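Local coordinates for rhogap protein (Gallus gallus, PDB 1F7C), which stimulates GTP hydrolysis by the Rho-family GTPases RhoA and Cdc42 through its RhoGAP (BH) domain, the part in this chain, at residues Gly37-Lys42 with Gln150-Leu154; Ile137-His142 with Lys214-Pro220. All blocks are in the same frame, centred on the assembly; numbering follows the deposited sequence.

Contact 1 (Gly37-Lys42 with Gln150-Leu154)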
loop_
_atom_site.group_PDB
_atom_site.type_symbol
_atom_site.label_atom_id
_atom_site.label_comp_id
_atom_site.label_asym_id
_atom_site.label_seq_id
_atom_site.Cartn_x
_atom_site.Cartn_y
_atom_site.Cartn_z
ATOM N N GLY A 37 3.653 -2.788 13.974
ATOM C CA GLY A 37 3.484 -2.477 12.567
ATOM C C GLY A 37 2.077 -1.985 12.247
ATOM O O GLY A 37 1.922 -0.949 11.606
ATOM N N PHE A 38 1.053 -2.719 12.678
ATOM C CA PHE A 38 -0.324 -2.303 12.430
ATOM C C PHE A 38 -0.604 -0.970 13.111
ATOM O O PHE A 38 -1.434 -0.194 12.650
ATOM C CB PHE A 38 -1.320 -3.335 12.949
ATOM C CG PHE A 38 -1.455 -4.541 12.071
ATOM C CD1 PHE A 38 -0.480 -5.538 12.070
ATOM C CD2 PHE A 38 -2.561 -4.686 11.238
ATOM C CE1 PHE A 38 -0.608 -6.663 11.252
ATOM C CE2 PHE A 38 -2.697 -5.808 10.415
ATOM C CZ PHE A 38 -1.717 -6.798 10.423
ATOM N N SER A 39 0.084 -0.723 14.218
ATOM C CA SER A 39 -0.064 0.515 14.965
ATOM C C SER A 39 0.461 1.668 14.105
ATOM O O SER A 39 -0.189 2.701 13.946
ATOM C CB SER A 39 0.734 0.421 16.266
ATOM O OG SER A 39 0.813 1.674 16.923
ATOM N N ILE A 40 1.647 1.471 13.548
ATOM C CA ILE A 40 2.275 2.466 12.696
ATOM C C ILE A 40 1.398 2.785 11.487
ATOM O O ILE A 40 1.170 3.949 11.168
ATOM C CB ILE A 40 3.659 1.966 12.217
ATOM C CG1 ILE A 40 4.603 1.861 13.421
ATOM C CG2 ILE A 40 4.225 2.898 11.152
ATOM C CD1 ILE A 40 6.031 1.515 13.056
ATOM N N ILE A 41 0.905 1.751 10.819
ATOM C CA ILE A 41 0.055 1.941 9.659
ATOM C C ILE A 41 -1.229 2.695 9.994
ATOM O O ILE A 41 -1.609 3.623 9.282
ATOM C CB ILE A 41 -0.314 0.596 9.023
ATOM C CG1 ILE A 41 0.933 -0.037 8.417
ATOM C CG2 ILE A 41 -1.383 0.795 7.953
ATOM C CD1 ILE A 41 1.515 0.761 7.281
ATOM N N LYS A 42 -1.896 2.293 11.072
ATOM C CA LYS A 42 -3.131 2.943 11.485
ATOM C C LYS A 42 -2.930 4.410 11.876
ATOM O O LYS A 42 -3.733 5.262 11.520
ATOM C CB LYS A 42 -3.776 2.179 12.644
ATOM C CG LYS A 42 -4.367 0.853 12.224
ATOM C CD LYS A 42 -5.074 0.139 13.370
ATOM C CE LYS A 42 -4.106 -0.293 14.454
ATOM N NZ LYS A 42 -4.786 -1.141 15.481
ATOM N N GLN A 150 -4.632 -8.558 6.207
ATOM C CA GLN A 150 -5.147 -7.485 7.034
ATOM C C GLN A 150 -4.498 -6.140 6.772
ATOM O O GLN A 150 -5.194 -5.145 6.608
ATOM C CB GLN A 150 -4.997 -7.828 8.509
ATOM C CG GLN A 150 -6.266 -8.335 9.160
ATOM C CD GLN A 150 -6.093 -8.549 10.657
ATOM O OE1 GLN A 150 -5.531 -7.694 11.357
ATOM N NE2 GLN A 150 -6.582 -9.683 11.157
ATOM N N MET A 151 -3.169 -6.099 6.754
ATOM C CA MET A 151 -2.485 -4.845 6.510
ATOM C C MET A 151 -2.776 -4.360 5.098
ATOM O O MET A 151 -2.980 -3.173 4.870
ATOM C CB MET A 151 -0.984 -4.996 6.692
ATOM C CG MET A 151 -0.290 -3.669 6.688
ATOM S SD MET A 151 1.347 -3.777 7.372
ATOM C CE MET A 151 0.948 -4.019 9.093
ATOM N N LEU A 152 -2.792 -5.296 4.159
ATOM C CA LEU A 152 -3.069 -4.987 2.775
ATOM C C LEU A 152 -4.488 -4.392 2.661
ATOM O O LEU A 152 -4.755 -3.518 1.832
ATOM C CB LEU A 152 -2.960 -6.274 1.954
ATOM C CG LEU A 152 -2.913 -6.147 0.438
ATOM C CD1 LEU A 152 -1.667 -5.353 0.015
ATOM C CD2 LEU A 152 -2.903 -7.541 -0.167
ATOM N N HIS A 153 -5.392 -4.874 3.506
ATOM C CA HIS A 153 -6.772 -4.404 3.506
ATOM C C HIS A 153 -6.861 -2.939 3.952
ATOM O O HIS A 153 -7.527 -2.131 3.307
ATOM C CB HIS A 153 -7.628 -5.280 4.425
ATOM C CG HIS A 153 -9.091 -4.986 4.342
ATOM N ND1 HIS A 153 -10.021 -5.584 5.165
ATOM C CD2 HIS A 153 -9.790 -4.169 3.516
ATOM C CE1 HIS A 153 -11.228 -5.152 4.848
ATOM N NE2 HIS A 153 -11.116 -4.293 3.851
ATOM N N LEU A 154 -6.195 -2.612 5.057
ATOM C CA LEU A 154 -6.185 -1.251 5.577
ATOM C C LEU A 154 -5.597 -0.304 4.553
ATOM O O LEU A 154 -6.108 0.790 4.354
ATOM C CB LEU A 154 -5.342 -1.150 6.848
ATOM C CG LEU A 154 -5.804 -1.868 8.110
ATOM C CD1 LEU A 154 -4.715 -1.762 9.183
ATOM C CD2 LEU A 154 -7.091 -1.256 8.602
#
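Met151 sends its CG anti to the backbone N (chi1 -170°) and bends only at the last bond, which carries the methyl group across to Phe38, whose ring lies beside its own backbone N and is brought between the two helices. This is a Met-aromatic contact inside the all-helical RhoGAP domain, joining helix 35-51 to helix 146-164. The two short segments run parallel, their N-to-C directions 4° apart and their axes 10.8 Å from each other at closest approach. Within that spacing Met151 CE sits over one face of the Phe38 ring, 3.7 Å from its centroid and shifted toward the rim, close to CD1. The methyl makes a CH-pi contact, while Met151 SD stands above the same ring 5.2 Å from its centroid, the longer Met-aromatic part of the contact. Met151 SD also lies against Ile41 CG1 at 3.9 Å, one helical turn on from Phe38, while Tyr104 of helix 94-106 touches both Ile41 and Met151, which are buried.

The outer side is made by Gln150 and Leu154. Gln150 CB meets the ring edge in its plane, 3.6 Å from Phe38 CE2, and the amide plane is turned 70° from the ring. No hydrogen bond crosses here: Gln150 OE1 merely packs obliquely near the ring, and NE2 is bonded to Glu146 on its own helix. Cutting the Phe38 ring back to an alanine is likely to leave the Met151 methyl without its aromatic face and Gln150 CB without the ring edge, opening a gap between the helices. Next to the ring, Leu154 reaches over with a single branch, CD1 lying 4.2 Å from Phe38 CD2 and 4.0 Å from Lys42 CG, in the aliphatic part of the lysine chain.

Contact 2 (Ile137-His142 with Lys214-Pro220)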
loop_
_atom_site.group_PDB
_atom_site.type_symbol
_atom_site.label_atom_id
_atom_site.label_comp_id
_atom_site.label_asym_id
_atom_site.label_seq_id
_atom_site.Cartn_x
_atom_site.Cartn_y
_atom_site.Cartn_z
ATOM N N ILE A 137 -6.903 -12.670 -8.627
ATOM C CA ILE A 137 -6.271 -11.856 -7.608
ATOM C C ILE A 137 -7.077 -11.975 -6.321
ATOM O O ILE A 137 -6.512 -12.070 -5.232
ATOM C CB ILE A 137 -6.166 -10.387 -8.088
ATOM C CG1 ILE A 137 -5.108 -10.315 -9.197
ATOM C CG2 ILE A 137 -5.807 -9.461 -6.925
ATOM C CD1 ILE A 137 -4.945 -8.973 -9.862
ATOM N N HIS A 138 -8.400 -11.995 -6.454
ATOM C CA HIS A 138 -9.280 -12.122 -5.299
ATOM C C HIS A 138 -8.937 -13.413 -4.552
ATOM O O HIS A 138 -8.725 -13.410 -3.341
ATOM C CB HIS A 138 -10.745 -12.157 -5.746
ATOM C CG HIS A 138 -11.724 -12.218 -4.614
ATOM N ND1 HIS A 138 -13.071 -12.427 -4.806
ATOM C CD2 HIS A 138 -11.554 -12.079 -3.276
ATOM C CE1 HIS A 138 -13.690 -12.415 -3.639
ATOM N NE2 HIS A 138 -12.791 -12.205 -2.694
ATOM N N SER A 139 -8.892 -14.514 -5.290
ATOM C CA SER A 139 -8.556 -15.810 -4.724
ATOM C C SER A 139 -7.148 -15.815 -4.115
ATOM O O SER A 139 -6.915 -16.409 -3.057
ATOM C CB SER A 139 -8.642 -16.881 -5.804
ATOM O OG SER A 139 -8.065 -18.080 -5.331
ATOM N N LEU A 140 -6.208 -15.157 -4.786
ATOM C CA LEU A 140 -4.836 -15.090 -4.289
ATOM C C LEU A 140 -4.732 -14.312 -2.981
ATOM O O LEU A 140 -3.917 -14.641 -2.123
ATOM C CB LEU A 140 -3.913 -14.458 -5.339
ATOM C CG LEU A 140 -3.575 -15.359 -6.534
ATOM C CD1 LEU A 140 -2.823 -14.557 -7.587
ATOM C CD2 LEU A 140 -2.731 -16.540 -6.068
ATOM N N VAL A 141 -5.550 -13.277 -2.825
ATOM C CA VAL A 141 -5.513 -12.488 -1.606
ATOM C C VAL A 141 -6.001 -13.292 -0.416
ATOM O O VAL A 141 -5.485 -13.144 0.693
ATOM C CB VAL A 141 -6.371 -11.201 -1.723
ATOM C CG1 VAL A 141 -6.511 -10.536 -0.350
ATOM C CG2 VAL A 141 -5.734 -10.234 -2.722
ATOM N N HIS A 142 -6.995 -14.143 -0.636
ATOM C CA HIS A 142 -7.534 -14.940 0.456
ATOM C C HIS A 142 -6.673 -16.124 0.861
ATOM O O HIS A 142 -6.967 -16.805 1.842
ATOM C CB HIS A 142 -8.964 -15.389 0.141
ATOM C CG HIS A 142 -9.989 -14.392 0.569
ATOM N ND1 HIS A 142 -10.155 -13.179 -0.068
ATOM C CD2 HIS A 142 -10.817 -14.371 1.641
ATOM C CE1 HIS A 142 -11.035 -12.454 0.597
ATOM N NE2 HIS A 142 -11.452 -13.153 1.638
ATOM N N LYS A 214 -15.051 -5.672 -2.774
ATOM C CA LYS A 214 -15.329 -7.044 -3.163
ATOM C C LYS A 214 -14.215 -8.004 -2.751
ATOM O O LYS A 214 -14.471 -9.038 -2.136
ATOM C CB LYS A 214 -15.543 -7.119 -4.676
ATOM C CG LYS A 214 -15.645 -8.530 -5.229
ATOM C CD LYS A 214 -15.676 -8.510 -6.753
ATOM C CE LYS A 214 -15.668 -9.917 -7.353
ATOM N NZ LYS A 214 -16.881 -10.713 -6.997
ATOM N N ILE A 215 -12.977 -7.647 -3.075
ATOM C CA ILE A 215 -11.839 -8.494 -2.763
ATOM C C ILE A 215 -11.606 -8.773 -1.286
ATOM O O ILE A 215 -11.368 -9.925 -0.912
ATOM C CB ILE A 215 -10.546 -7.919 -3.380
ATOM C CG1 ILE A 215 -10.550 -8.174 -4.890
ATOM C CG2 ILE A 215 -9.318 -8.535 -2.709
ATOM C CD1 ILE A 215 -9.499 -7.394 -5.635
ATOM N N PHE A 216 -11.671 -7.743 -0.444
ATOM C CA PHE A 216 -11.423 -7.951 0.980
ATOM C C PHE A 216 -12.628 -8.247 1.868
ATOM O O PHE A 216 -12.473 -8.843 2.933
ATOM C CB PHE A 216 -10.668 -6.763 1.579
ATOM C CG PHE A 216 -9.303 -6.554 0.998
ATOM C CD1 PHE A 216 -9.112 -5.680 -0.069
ATOM C CD2 PHE A 216 -8.205 -7.257 1.499
ATOM C CE1 PHE A 216 -7.854 -5.508 -0.633
ATOM C CE2 PHE A 216 -6.937 -7.095 0.941
ATOM C CZ PHE A 216 -6.764 -6.220 -0.126
ATOM N N ASN A 217 -13.825 -7.846 1.456
ATOM C CA ASN A 217 -14.984 -8.087 2.311
ATOM C C ASN A 217 -15.820 -9.314 1.982
ATOM O O ASN A 217 -16.767 -9.620 2.698
ATOM C CB ASN A 217 -15.871 -6.846 2.358
ATOM C CG ASN A 217 -15.148 -5.645 2.934
ATOM O OD1 ASN A 217 -14.370 -5.778 3.880
ATOM N ND2 ASN A 217 -15.409 -4.466 2.377
ATOM N N THR A 218 -15.463 -10.025 0.917
ATOM C CA THR A 218 -16.190 -11.231 0.529
ATOM C C THR A 218 -15.203 -12.358 0.213
ATOM O O THR A 218 -14.047 -12.104 -0.127
ATOM C CB THR A 218 -17.066 -10.987 -0.722
ATOM O OG1 THR A 218 -16.275 -11.177 -1.901
ATOM C CG2 THR A 218 -17.632 -9.565 -0.722
ATOM N N VAL A 219 -15.667 -13.598 0.331
ATOM C CA VAL A 219 -14.851 -14.776 0.045
ATOM C C VAL A 219 -14.941 -15.095 -1.443
ATOM O O VAL A 219 -15.997 -14.956 -2.049
ATOM C CB VAL A 219 -15.334 -15.993 0.857
ATOM C CG1 VAL A 219 -14.681 -17.270 0.338
ATOM C CG2 VAL A 219 -15.005 -15.787 2.333
ATOM N N PRO A 220 -13.829 -15.524 -2.055
ATOM C CA PRO A 220 -13.886 -15.831 -3.488
ATOM C C PRO A 220 -14.883 -16.921 -3.890
ATOM O O PRO A 220 -15.175 -17.842 -3.118
ATOM C CB PRO A 220 -12.433 -16.178 -3.830
ATOM C CG PRO A 220 -11.862 -16.639 -2.521
ATOM C CD PRO A 220 -12.463 -15.687 -1.529
#
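His138 and Ile215 bring their CA atoms within 5.1 Å where helix 130-141 meets helix 212-217, and beyond the latter the chain turns extended at Thr218 and runs back along helix 130-141, Val219 level with His142 and Pro220 with Ser139. In this part of the all-helical RhoGAP fold, two histidines at the C-terminal end of helix 130-141 pack on the end of helix 212-217 and on Pro220. His138 (chi1 -177°, its CG opposite the backbone N) puts its ring between two layers: Pro220 CB lies over the centre of one face, 3.9 Å from the centroid, and Ile215 CA covers the opposite face. At the ring edge, His138 NE2 donates to Thr218 O, just past the helix, at 2.9 Å, the oxygen in the ring plane but the donor well above the carbonyl plane, with an N-H...O angle of 157°. Thr218 OG1 in turn donates to Lys214 O at 2.8 Å, tying the turn back onto the helix.

The same proline also meets His142, through Pro220 CD, which lies over one ring face, 3.7 Å from the centroid. Deeper in, Val141 parts its two branches: CG2 packs on Ile215 CG2, while CG1 approaches the Phe216 ring obliquely, 3.7 Å from Phe216 CE2.

How the contacts relate
The segments alternate along the chain: 37-42, 137-142, 150-154, then 214-220, so the two contacts interlock rather than nest. Their centres lie about 18 Å apart, contact 1 lying nearer the centre of the molecule (about 9 Å, against about 16 Å for contact 2). Helix 146-164 of contact 1 directly follows helix 130-141 of contact 2, and also packs on helix 212-217, where the His153 ring stacks with Phe216. Contact 1 and this junction connect the first modelled helix, 35-51, to the last, 212-217; contact 2 adds helix 130-141. Helices distant in sequence are thus tied into one bundle, away from Arg60, the predicted arginine finger.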